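Local coordinates for Ice-binding protein (Flavobacteriaceae bacterium, PDB 5UYT) that probably binds ice crystals as an antifreeze protein, with two ice-binding-like regions built as right-handed beta-helices, at residues A[142-147]-A[203-208]; A[163-168]-A[182-187]; A[11-16]-A[197-202]; A[107-112]-A[133-138]; A[209-214]-A[329-334]. One frame throughout, in Å; residues are numbered along the deposited sequence. Where two conformers were deposited one is given.

How the contacts relate
Contacts 2 and 3 are buried, contacts 1 and 4 only partly so, and contact 5 lies at the surface. Contacts 2 and 4 are parallel strand ladders between coils of the first beta-helix, rich in backbone hydrogen bonds; they meet where Lys163 packs on Val135 and Leu137. Contact 3 adjoins contact 2, since strand 12-16 pairs with strand 180-187, but rests on van der Waals packing and one weak polar bond. Contacts 1 and 5 hold successive parts of the linker from strand 198-200 to strand 224-228: the disulfide of contact 1 fixes it to the first beta-helix, whereas contact 5 lays it on a loop of the second beta-helix through an amide and a water.

Contact 1. Residues A[142-147]-A[203-208]; sequences LACNVF and ILCGSA
Cys144 and Cys205 are covalently joined, and the route along Cys144 shows how the two loops are drawn together. Its CB lies 3.5 Å from Cys205 CB, tighter than ordinary carbon contact because the bridge pulls the two carbons in. From there SG folds back over its own backbone (chi1 63°), and this turns it towards the segment 203-208. At the tip Cys144 SG is bonded to Cys205 SG at 2.0 Å with chi3 70°, and it also passes 4.1 Å from Leu204 CB. The partner sulfur is covered in turn by the amide of Asn145, whose OD1 is 3.3 Å from Cys205 SG. Beside the bridge, Leu142 CD2 meets Leu204 CD1 at 4.1 Å, the two branched chains crossing at about a right angle. One water takes the N-H of Cys144 N at 3.0 Å and donates to Ile203 O, linking the backbones. Cys205 sits in a type I' turn from Leu204 to Ser207, where Gly206 tolerates the positive phi. The outcome is a disulfide staple that clips the linker leaving strand 198-200 to the 3-10 turn at residues 143-145, on a coil of the right-handed beta-helix.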
# COMPACT_ATOMS: atom_id res chain seq x y z
N LEU A 142 17.10 11.61 5.84
CA LEU A 142 16.22 10.58 5.27
C LEU A 142 16.30 9.32 6.13
O LEU A 142 17.39 8.92 6.54
CB LEU A 142 16.70 10.21 3.87
CG LEU A 142 16.69 11.33 2.83
CD1 LEU A 142 17.42 10.84 1.59
CD2 LEU A 142 15.22 11.70 2.52
N ALA A 143 15.14 8.69 6.37
CA ALA A 143 15.10 7.46 7.18
C ALA A 143 15.98 6.34 6.60
O ALA A 143 16.60 5.58 7.36
CB ALA A 143 13.66 6.96 7.33
N CYS A 144 16.07 6.26 5.27
CA CYS A 144 16.85 5.21 4.63
C CYS A 144 18.36 5.29 4.94
O CYS A 144 19.07 4.31 4.77
CB CYS A 144 16.61 5.17 3.12
SG CYS A 144 17.12 6.68 2.27
N ASN A 145 18.81 6.46 5.40
CA ASN A 145 20.21 6.72 5.81
C ASN A 145 20.45 6.65 7.33
O ASN A 145 21.53 7.00 7.83
CB ASN A 145 20.64 8.08 5.28
CG ASN A 145 21.03 8.05 3.81
OD1 ASN A 145 21.72 7.13 3.36
ND2 ASN A 145 20.65 9.08 3.07
N VAL A 146 19.45 6.18 8.07
CA VAL A 146 19.60 5.94 9.53
C VAL A 146 19.71 4.44 9.83
O VAL A 146 18.92 3.62 9.34
CB VAL A 146 18.43 6.56 10.33
CG1 VAL A 146 18.58 6.25 11.81
CG2 VAL A 146 18.34 8.06 10.04
N PHE A 147 20.72 4.08 10.65
CA PHE A 147 20.97 2.68 11.00
C PHE A 147 21.21 2.57 12.50
O PHE A 147 21.90 3.42 13.09
CB PHE A 147 22.23 2.17 10.29
CG PHE A 147 22.13 2.18 8.77
CD1 PHE A 147 21.82 1.02 8.08
CD2 PHE A 147 22.38 3.35 8.05
CE1 PHE A 147 21.72 1.02 6.69
CE2 PHE A 147 22.29 3.36 6.66
CZ PHE A 147 21.97 2.20 5.97
N ILE A 203 11.78 4.79 1.46
CA ILE A 203 12.02 4.89 0.03
C ILE A 203 13.28 5.74 -0.14
O ILE A 203 13.86 6.20 0.86
CB ILE A 203 10.76 5.43 -0.71
CG1 ILE A 203 10.36 6.82 -0.21
CG2 ILE A 203 9.60 4.46 -0.51
CD1 ILE A 203 9.01 7.32 -0.74
N LEU A 204 13.73 5.93 -1.38
CA LEU A 204 15.01 6.59 -1.64
C LEU A 204 16.21 5.71 -1.24
O LEU A 204 16.07 4.49 -1.09
CB LEU A 204 15.07 7.98 -0.99
CG LEU A 204 14.05 8.98 -1.55
CD1 LEU A 204 13.29 9.71 -0.45
CD2 LEU A 204 14.75 9.94 -2.50
N CYS A 205 17.39 6.33 -1.10
CA CYS A 205 18.63 5.60 -0.96
C CYS A 205 18.80 4.50 -2.01
O CYS A 205 19.24 3.39 -1.69
CB CYS A 205 18.79 5.01 0.44
SG CYS A 205 19.02 6.26 1.72
N GLY A 206 18.45 4.83 -3.25
CA GLY A 206 18.69 3.94 -4.39
C GLY A 206 17.58 2.92 -4.63
O GLY A 206 17.71 2.07 -5.51
N SER A 207 16.51 2.97 -3.85
CA SER A 207 15.41 2.03 -4.06
C SER A 207 14.76 2.35 -5.40
O SER A 207 14.54 3.53 -5.71
CB SER A 207 14.40 2.13 -2.91
OG SER A 207 13.82 3.42 -2.83
N ALA A 208 14.47 1.31 -6.19
CA ALA A 208 13.79 1.47 -7.49
C ALA A 208 12.44 2.18 -7.40
O ALA A 208 11.63 1.87 -6.53
CB ALA A 208 13.59 0.11 -8.16
O HOH W 1 14.05 7.49 3.50

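Contact 2. Residues A[163-168]-A[182-187]; sequences KGNVVA and EGRALS
Asn165 and Arg184 lie side by side on adjacent strands and point the same way, their amide and guanidinium planes nearly coplanar at 26°. Arg184 NH1 gives a hydrogen bond of 2.9 Å to Asn165 OD1, which receives it on a lone pair within its carbonyl plane; the oxygen in turn sits in the guanidinium plane. A water accepts from Asn165 ND2 and, weakly, from the same NH1, while Arg184 NH2 reaches Ala10 O in the N-terminal loop. With an alanine in place of Arg184, Asn165 OD1 and Ala10 O would probably lose their donor, and the Asn165 amide would be freer to turn.

At the corner before the strands, Lys163 and Glu182 cross obliquely. The lysine chain bends at chi2 (-71°), which brings its ammonium back beside the extended glutamate. Lys163 NZ meets the anti lone pair of Glu182 OE1 at 2.9 Å, a salt bridge suited to a place only partly covered by Leu137 and Ala143. Further on, Val167 CG2 packs 4.3 Å from Leu186 CD1, both bulky and apolar because helix 55-73 covers them.

Glycine is needed where the chain turns: a CB on Gly183 would clash with Gly164 O. Around these side chains the backbones run parallel in register, with Val166 N bonded to Arg184 O at 2.8 Å and Leu186 N to Val166 O at 2.9 Å. Like positions thus stack coil upon coil, the in-register parallel ladder of a beta-solenoid.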
# COMPACT_ATOMS: atom_id res chain seq x y z
N LYS A 163 12.75 5.78 13.45
CA LYS A 163 13.27 5.97 12.11
C LYS A 163 14.50 5.12 11.91
O LYS A 163 15.36 5.01 12.81
CB LYS A 163 13.67 7.43 11.87
CG LYS A 163 12.58 8.45 12.18
CD LYS A 163 11.47 8.35 11.14
CE LYS A 163 10.37 9.36 11.45
NZ LYS A 163 9.21 9.10 10.56
N GLY A 164 14.57 4.52 10.73
CA GLY A 164 15.78 3.86 10.29
C GLY A 164 15.76 2.35 10.26
O GLY A 164 14.80 1.69 10.68
N ASN A 165 16.87 1.81 9.79
CA ASN A 165 17.08 0.37 9.78
C ASN A 165 17.54 -0.13 11.14
O ASN A 165 18.65 0.18 11.55
CB ASN A 165 18.13 0.09 8.73
CG ASN A 165 17.65 0.43 7.36
OD1 ASN A 165 16.58 -0.03 6.94
ND2 ASN A 165 18.40 1.26 6.64
N VAL A 166 16.69 -0.89 11.84
CA VAL A 166 17.03 -1.36 13.19
C VAL A 166 17.57 -2.76 13.00
O VAL A 166 16.82 -3.66 12.65
CB VAL A 166 15.79 -1.39 14.12
CG1 VAL A 166 16.16 -2.00 15.49
CG2 VAL A 166 15.19 0.01 14.26
N VAL A 167 18.89 -2.93 13.19
CA VAL A 167 19.55 -4.21 12.97
C VAL A 167 19.94 -4.79 14.33
O VAL A 167 20.89 -4.32 14.97
CB VAL A 167 20.83 -4.07 12.10
CG1 VAL A 167 21.54 -5.42 11.93
CG2 VAL A 167 20.50 -3.46 10.75
N ALA A 168 19.22 -5.82 14.76
CA ALA A 168 19.53 -6.47 16.03
C ALA A 168 20.42 -7.66 15.74
O ALA A 168 20.03 -8.55 14.99
CB ALA A 168 18.25 -6.90 16.74
N GLU A 182 9.29 4.18 10.35
CA GLU A 182 9.66 4.43 8.95
C GLU A 182 11.08 3.88 8.91
O GLU A 182 12.01 4.53 9.38
CB GLU A 182 9.64 5.94 8.64
CG GLU A 182 10.01 6.28 7.20
CD GLU A 182 10.27 7.77 6.95
OE1 GLU A 182 10.15 8.62 7.87
OE2 GLU A 182 10.61 8.11 5.81
N GLY A 183 11.24 2.68 8.37
CA GLY A 183 12.48 1.94 8.57
C GLY A 183 12.21 0.45 8.45
O GLY A 183 11.23 0.02 7.85
N ARG A 184 13.08 -0.33 9.07
CA ARG A 184 13.00 -1.79 8.99
C ARG A 184 13.38 -2.37 10.34
O ARG A 184 14.20 -1.77 11.07
CB ARG A 184 13.98 -2.32 7.92
CG ARG A 184 13.63 -1.91 6.49
CD ARG A 184 14.75 -2.33 5.53
NE ARG A 184 14.44 -1.94 4.14
CZ ARG A 184 14.86 -0.82 3.55
NH1 ARG A 184 15.62 0.05 4.21
NH2 ARG A 184 14.51 -0.54 2.28
N ALA A 185 12.77 -3.51 10.70
CA ALA A 185 13.25 -4.31 11.83
C ALA A 185 13.87 -5.57 11.26
O ALA A 185 13.18 -6.40 10.65
CB ALA A 185 12.11 -4.63 12.81
N LEU A 186 15.19 -5.67 11.42
CA LEU A 186 15.99 -6.75 10.85
C LEU A 186 16.82 -7.40 11.96
O LEU A 186 17.54 -6.69 12.66
CB LEU A 186 16.96 -6.17 9.80
CG LEU A 186 16.37 -5.27 8.69
CD1 LEU A 186 17.51 -4.62 7.92
CD2 LEU A 186 15.47 -6.08 7.76
N SER A 187 16.72 -8.72 12.08
CA SER A 187 17.57 -9.48 13.03
C SER A 187 18.46 -10.51 12.32
O SER A 187 17.99 -11.24 11.44
CB SER A 187 16.71 -10.20 14.08
OG SER A 187 17.54 -11.07 14.91
O HOH W 2 8.21 6.78 11.86
O HOH W 3 17.98 2.03 3.85

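Contact 3. Residues A[11-16]-A[197-202]; sequences NFALFT and VTVRKP
Lys201, Val199 and Ala13 bury the most surface here, and between them they bring an early coil in the sequence against a late one, although about 180 residues separate them. Strand 12-16 pairs with strand 180-187, and strand 198-200 continues from the same late coil, so the two segments meet round a corner of the solenoid.

Lys201 does most of the covering. Its CG is folded over its own backbone (chi1 65°), and beyond it the chain is fully extended, which lays the methylenes along the backbone of Asn11 and Phe12. Lys201 CB is 4.0 Å from Phe12 O. Further out CD passes over Asn11 O, and the ammonium NZ of Lys201 ends 3.4 Å from that same Asn11 O in a weak hydrogen bond. A long aliphatic chain with a charged end suits this partly exposed edge.

Val199 points towards the other segment and spreads its two methyls over two neighbours. CG1 lies 4.0 Å from Ala13 CB and 3.8 Å from Ala13 O, while Val199 CG2 meets Leu14 CD2 at 4.2 Å. Ala13 is small enough to fit at the turn of the chain, where it also touches Ile29; Leu14 reaches on to Ile29, Ala185 and Phe43, filling the interior. Phe12 points away, towards helix 55-73.

Since just one weak polar bond crosses between them, the segments are held by van der Waals packing, of lysine methylenes along backbone and of Val199 on Ala13 and Leu14; the lysine ammonium probably adds a modest attraction to a backbone carbonyl.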
# COMPACT_ATOMS: atom_id res chain seq x y z
N ASN A 11 14.28 -5.29 0.63
CA ASN A 11 12.89 -5.63 0.22
C ASN A 11 11.93 -5.74 1.39
O ASN A 11 10.72 -5.68 1.22
CB ASN A 11 12.88 -6.95 -0.57
CG ASN A 11 13.63 -6.85 -1.88
OD1 ASN A 11 13.44 -5.92 -2.65
ND2 ASN A 11 14.48 -7.82 -2.14
N PHE A 12 12.48 -5.87 2.60
CA PHE A 12 11.71 -6.22 3.77
C PHE A 12 11.40 -5.04 4.67
O PHE A 12 12.22 -4.14 4.82
CB PHE A 12 12.47 -7.29 4.59
CG PHE A 12 12.46 -8.63 3.95
CD1 PHE A 12 11.53 -9.60 4.36
CD2 PHE A 12 13.36 -8.94 2.94
CE1 PHE A 12 11.50 -10.84 3.76
CE2 PHE A 12 13.34 -10.20 2.33
CZ PHE A 12 12.40 -11.15 2.74
N ALA A 13 10.22 -5.09 5.28
CA ALA A 13 9.87 -4.29 6.45
C ALA A 13 10.29 -4.99 7.73
O ALA A 13 10.80 -4.34 8.66
CB ALA A 13 8.37 -4.03 6.49
N LEU A 14 10.03 -6.30 7.81
CA LEU A 14 10.35 -7.11 9.00
C LEU A 14 11.05 -8.37 8.51
O LEU A 14 10.51 -9.09 7.65
CB LEU A 14 9.06 -7.53 9.74
CG LEU A 14 8.11 -6.41 10.18
CD1 LEU A 14 6.80 -7.00 10.72
CD2 LEU A 14 8.81 -5.56 11.25
N PHE A 15 12.23 -8.65 9.04
CA PHE A 15 12.95 -9.84 8.62
C PHE A 15 13.88 -10.37 9.70
O PHE A 15 14.61 -9.60 10.33
CB PHE A 15 13.78 -9.59 7.35
CG PHE A 15 14.64 -10.76 6.97
CD1 PHE A 15 14.09 -11.86 6.31
CD2 PHE A 15 15.99 -10.80 7.31
CE1 PHE A 15 14.88 -12.96 6.00
CE2 PHE A 15 16.79 -11.90 7.01
CZ PHE A 15 16.23 -12.98 6.34
N THR A 16 13.84 -11.69 9.90
CA THR A 16 14.87 -12.35 10.70
C THR A 16 15.50 -13.51 9.95
O THR A 16 14.84 -14.26 9.21
CB THR A 16 14.37 -12.81 12.10
OG1 THR A 16 15.47 -13.39 12.81
CG2 THR A 16 13.24 -13.85 12.03
N VAL A 197 1.21 -2.43 15.03
CA VAL A 197 2.24 -1.49 14.62
C VAL A 197 2.00 -0.93 13.21
O VAL A 197 1.20 -1.46 12.45
CB VAL A 197 3.65 -2.09 14.68
CG1 VAL A 197 3.90 -2.63 16.09
CG2 VAL A 197 3.82 -3.20 13.64
N THR A 198 2.76 0.11 12.87
CA THR A 198 2.88 0.55 11.48
C THR A 198 4.35 0.53 11.15
O THR A 198 5.16 1.15 11.88
CB THR A 198 2.36 1.98 11.30
OG1 THR A 198 0.96 1.99 11.61
CG2 THR A 198 2.58 2.47 9.82
N VAL A 199 4.73 -0.19 10.10
CA VAL A 199 6.15 -0.26 9.70
C VAL A 199 6.15 -0.14 8.17
O VAL A 199 5.55 -0.97 7.49
CB VAL A 199 6.85 -1.61 10.08
CG1 VAL A 199 8.31 -1.59 9.65
CG2 VAL A 199 6.76 -1.89 11.56
N ARG A 200 6.82 0.88 7.64
CA ARG A 200 6.90 1.09 6.20
C ARG A 200 8.36 1.26 5.84
O ARG A 200 9.05 2.13 6.40
CB ARG A 200 6.09 2.31 5.79
CG ARG A 200 4.70 2.35 6.42
CD ARG A 200 3.66 2.81 5.44
NE ARG A 200 2.38 3.09 6.07
CZ ARG A 200 1.35 2.25 6.06
NH1 ARG A 200 1.45 1.03 5.49
NH2 ARG A 200 0.24 2.61 6.66
N LYS A 201 8.85 0.40 4.95
CA LYS A 201 10.26 0.51 4.54
C LYS A 201 10.52 1.90 3.93
O LYS A 201 9.62 2.49 3.27
CB LYS A 201 10.66 -0.64 3.61
CG LYS A 201 9.95 -0.64 2.27
CD LYS A 201 10.35 -1.85 1.44
CE LYS A 201 9.71 -1.80 0.06
NZ LYS A 201 10.10 -2.97 -0.80
N PRO A 202 11.70 2.46 4.17
CA PRO A 202 11.99 3.79 3.65
C PRO A 202 12.20 3.74 2.14
O PRO A 202 12.64 2.73 1.62
CB PRO A 202 13.29 4.21 4.37
CG PRO A 202 13.84 2.99 4.99
CD PRO A 202 12.82 1.88 4.95

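Contact 4. Residues A[107-112]-A[133-138]; sequences LTLDGG and TQVLLT
Strands 107-110 and 134-138 run parallel, their axes 4.6 Å apart at closest and 21° apart in direction, and five backbone hydrogen bonds zip them from Leu107 N to Gln134 O (2.9 Å) as far as Gly111 N to Thr138 O. Side chains alternate between the faces. On one, Leu109 slants over its neighbours: its CD1 touches Leu137 CD2 at 4.0 Å and Val135 CG1 at 4.2 Å, bridging two residues of the next strand. Leu107 CB packs on Val135 CG2, and this face continues onto Trp148 and Val146, which explains why it is wholly branched and apolar. Parallel in-register pairing of successive coils fits the right-handed beta-helix of this protein, here in the three-strand sheet that also includes strand 88-90. Threonines and Asp110 share the other, partly exposed face with Leu136. The Thr108 and Thr138 side chains cross at about a right angle, Thr108 CG2 lying 3.6 Å from Thr138 OG1 and 3.7 Å from Thr138 CG2. That hydroxyl also lies 3.7 Å from Asp110 CB. Leu136 CD1 leans on Thr108 OG1. Asp110 ends the strand with an Asx turn: Gly112 N donates to Asp110 OD1 at 2.8 Å from above the carboxylate plane, and Asn139 ND2 gives the same oxygen a second bond. Gly112 accommodates the positive phi that follows.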
# COMPACT_ATOMS: atom_id res chain seq x y z
N LEU A 107 14.11 12.75 19.89
CA LEU A 107 15.46 12.78 19.33
C LEU A 107 15.32 13.30 17.91
O LEU A 107 14.56 12.73 17.14
CB LEU A 107 16.09 11.38 19.30
CG LEU A 107 17.51 11.35 18.70
CD1 LEU A 107 18.49 12.13 19.57
CD2 LEU A 107 18.01 9.92 18.50
N THR A 108 16.06 14.35 17.57
CA THR A 108 16.00 14.92 16.21
C THR A 108 17.28 14.62 15.43
O THR A 108 18.38 14.85 15.93
CB THR A 108 15.69 16.44 16.23
OG1 THR A 108 14.44 16.65 16.89
CG2 THR A 108 15.62 17.03 14.82
N LEU A 109 17.12 14.09 14.22
CA LEU A 109 18.27 13.86 13.34
C LEU A 109 18.21 14.91 12.23
O LEU A 109 17.26 14.95 11.42
CB LEU A 109 18.27 12.42 12.79
CG LEU A 109 18.04 11.32 13.84
CD1 LEU A 109 18.10 9.94 13.20
CD2 LEU A 109 19.04 11.42 15.00
N ASP A 110 19.24 15.75 12.21
CA ASP A 110 19.27 16.97 11.40
C ASP A 110 20.27 16.76 10.27
O ASP A 110 21.47 16.52 10.50
CB ASP A 110 19.65 18.13 12.33
CG ASP A 110 20.05 19.42 11.60
OD1 ASP A 110 19.99 19.54 10.35
OD2 ASP A 110 20.50 20.33 12.33
N GLY A 111 19.76 16.81 9.05
CA GLY A 111 20.55 16.45 7.88
C GLY A 111 21.51 17.54 7.42
O GLY A 111 22.25 17.34 6.45
N GLY A 112 21.49 18.69 8.09
CA GLY A 112 22.38 19.81 7.74
C GLY A 112 22.19 20.33 6.32
O GLY A 112 23.10 20.96 5.76
N THR A 133 8.16 7.90 22.98
CA THR A 133 9.41 8.38 22.40
C THR A 133 9.20 8.72 20.93
O THR A 133 8.51 7.99 20.22
CB THR A 133 10.46 7.27 22.46
OG1 THR A 133 10.74 6.98 23.84
CG2 THR A 133 11.77 7.68 21.73
N GLN A 134 9.83 9.80 20.47
CA GLN A 134 9.75 10.14 19.03
C GLN A 134 11.10 10.47 18.42
O GLN A 134 11.78 11.41 18.86
CB GLN A 134 8.79 11.28 18.81
CG GLN A 134 7.36 10.89 19.14
CD GLN A 134 6.36 11.88 18.62
OE1 GLN A 134 5.25 11.97 19.14
NE2 GLN A 134 6.72 12.62 17.59
N VAL A 135 11.47 9.73 17.38
CA VAL A 135 12.63 10.06 16.58
C VAL A 135 12.15 10.86 15.37
O VAL A 135 11.29 10.40 14.64
CB VAL A 135 13.40 8.79 16.18
CG1 VAL A 135 14.57 9.12 15.24
CG2 VAL A 135 13.92 8.12 17.44
N LEU A 136 12.70 12.06 15.21
CA LEU A 136 12.24 13.00 14.18
C LEU A 136 13.37 13.27 13.19
O LEU A 136 14.56 13.25 13.56
CB LEU A 136 11.82 14.33 14.83
CG LEU A 136 10.87 14.28 16.04
CD1 LEU A 136 10.70 15.65 16.67
CD2 LEU A 136 9.51 13.72 15.65
N LEU A 137 12.99 13.49 11.92
CA LEU A 137 13.96 13.85 10.89
C LEU A 137 13.75 15.29 10.44
O LEU A 137 12.60 15.75 10.27
CB LEU A 137 13.87 12.91 9.68
CG LEU A 137 13.91 11.40 9.97
CD1 LEU A 137 13.64 10.62 8.68
CD2 LEU A 137 15.21 10.98 10.66
N THR A 138 14.84 16.02 10.24
CA THR A 138 14.72 17.39 9.74
C THR A 138 15.83 17.74 8.76
O THR A 138 16.89 17.10 8.71
CB THR A 138 14.79 18.45 10.85
OG1 THR A 138 16.06 18.37 11.52
CG2 THR A 138 13.71 18.25 11.85

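Contact 5. Residues A[209-214]-A[329-334]; sequences VLTGPV and QGNENA
Gln329 meets Leu210 at the start of a loop that joins strands 323-327 and 336-340 of the second beta-helix and closes in a type I turn from Asn331 to Ala334. The extended glutamine side chain slants across the leucine, with Gln329 NE2 3.4 Å from Leu210 CD1. A water takes the N-H of Leu210 N at 2.8 Å and, weakly, one from Gln329 NE2, so an amide is well placed at this watery margin. Gly330 follows with backbone angles that a side chain would crowd. Asn331 makes the direct hydrogen bond between the two segments: with CG anti to its N (chi1 175°), the amide reaches out to the linker, and ND2 donates to Leu210 O at 3.1 Å in a bond bent only to 162°. Its other end, OD1, takes a weak bond from Asn333 N. A leucine in place of Asn331 would probably leave Leu210 O without this donor and the turn without its weak internal tie. Ala334 N closes the turn on Asn331 O at 3.0 Å. Small enough to let the linker lie close, Ala334 brings its CA hydrogen to Thr211 O, with CA and O 3.5 Å apart.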
# COMPACT_ATOMS: atom_id res chain seq x y z
N VAL A 209 12.19 3.11 -8.32
CA VAL A 209 10.92 3.84 -8.36
C VAL A 209 9.83 2.90 -8.86
O VAL A 209 9.97 2.33 -9.96
CB VAL A 209 10.97 5.06 -9.31
CG1 VAL A 209 9.63 5.80 -9.34
CG2 VAL A 209 12.07 6.01 -8.88
N LEU A 210 8.76 2.74 -8.09
CA LEU A 210 7.66 1.86 -8.50
C LEU A 210 6.81 2.52 -9.57
O LEU A 210 6.41 3.70 -9.42
CB LEU A 210 6.80 1.46 -7.29
CG LEU A 210 7.47 0.63 -6.18
CD1 LEU A 210 6.52 0.40 -4.99
CD2 LEU A 210 7.99 -0.69 -6.73
N THR A 211 6.52 1.76 -10.62
CA THR A 211 5.69 2.21 -11.74
C THR A 211 4.34 1.53 -11.76
O THR A 211 3.39 2.08 -12.31
CB THR A 211 6.36 1.94 -13.10
OG1 THR A 211 6.61 0.52 -13.25
CG2 THR A 211 7.67 2.66 -13.20
N GLY A 212 4.27 0.34 -11.17
CA GLY A 212 3.11 -0.52 -11.39
C GLY A 212 3.16 -1.09 -12.81
O GLY A 212 4.12 -0.85 -13.57
N PRO A 213 2.13 -1.87 -13.18
CA PRO A 213 2.08 -2.47 -14.53
C PRO A 213 1.70 -1.45 -15.60
O PRO A 213 1.33 -0.31 -15.28
CB PRO A 213 0.96 -3.51 -14.38
CG PRO A 213 0.01 -2.88 -13.39
CD PRO A 213 0.94 -2.21 -12.38
N VAL A 214 1.84 -1.84 -16.87
CA VAL A 214 1.29 -1.02 -17.97
C VAL A 214 -0.23 -1.05 -17.90
O VAL A 214 -0.83 -2.12 -17.79
CB VAL A 214 1.77 -1.56 -19.34
CG1 VAL A 214 1.10 -0.81 -20.49
CG2 VAL A 214 3.27 -1.43 -19.44
N GLN A 329 3.84 7.34 -4.22
CA GLN A 329 5.21 7.66 -3.80
C GLN A 329 5.89 8.72 -4.68
O GLN A 329 7.12 8.69 -4.91
CB GLN A 329 6.05 6.37 -3.68
CG GLN A 329 5.37 5.28 -2.84
CD GLN A 329 6.25 4.05 -2.54
OE1 GLN A 329 6.30 3.57 -1.40
NE2 GLN A 329 6.90 3.50 -3.55
N GLY A 330 5.11 9.71 -5.11
CA GLY A 330 5.64 10.85 -5.86
C GLY A 330 5.62 10.68 -7.38
O GLY A 330 5.99 11.61 -8.11
N ASN A 331 5.23 9.50 -7.86
CA ASN A 331 5.24 9.20 -9.31
C ASN A 331 3.82 9.30 -9.86
O ASN A 331 3.04 8.35 -9.73
CB ASN A 331 5.80 7.80 -9.57
CG ASN A 331 5.71 7.40 -11.05
OD1 ASN A 331 5.42 8.22 -11.93
ND2 ASN A 331 5.97 6.14 -11.32
N GLU A 332 3.49 10.43 -10.50
CA GLU A 332 2.08 10.69 -10.89
C GLU A 332 1.60 9.70 -11.95
O GLU A 332 0.39 9.44 -12.07
CB GLU A 332 1.88 12.13 -11.34
CG GLU A 332 2.53 12.48 -12.66
CD GLU A 332 2.09 13.83 -13.21
OE1 GLU A 332 2.83 14.36 -14.06
OE2 GLU A 332 1.01 14.35 -12.83
N ASN A 333 2.56 9.12 -12.69
CA ASN A 333 2.24 8.11 -13.72
C ASN A 333 2.10 6.68 -13.21
O ASN A 333 1.83 5.76 -14.00
CB ASN A 333 3.22 8.18 -14.88
CG ASN A 333 3.30 9.58 -15.48
OD1 ASN A 333 4.37 10.15 -15.56
ND2 ASN A 333 2.16 10.14 -15.85
N ALA A 334 2.22 6.51 -11.89
CA ALA A 334 2.11 5.17 -11.29
C ALA A 334 0.72 4.56 -11.55
O ALA A 334 -0.30 5.24 -11.44
CB ALA A 334 2.35 5.25 -9.79
O HOH W 4 8.49 4.30 -5.80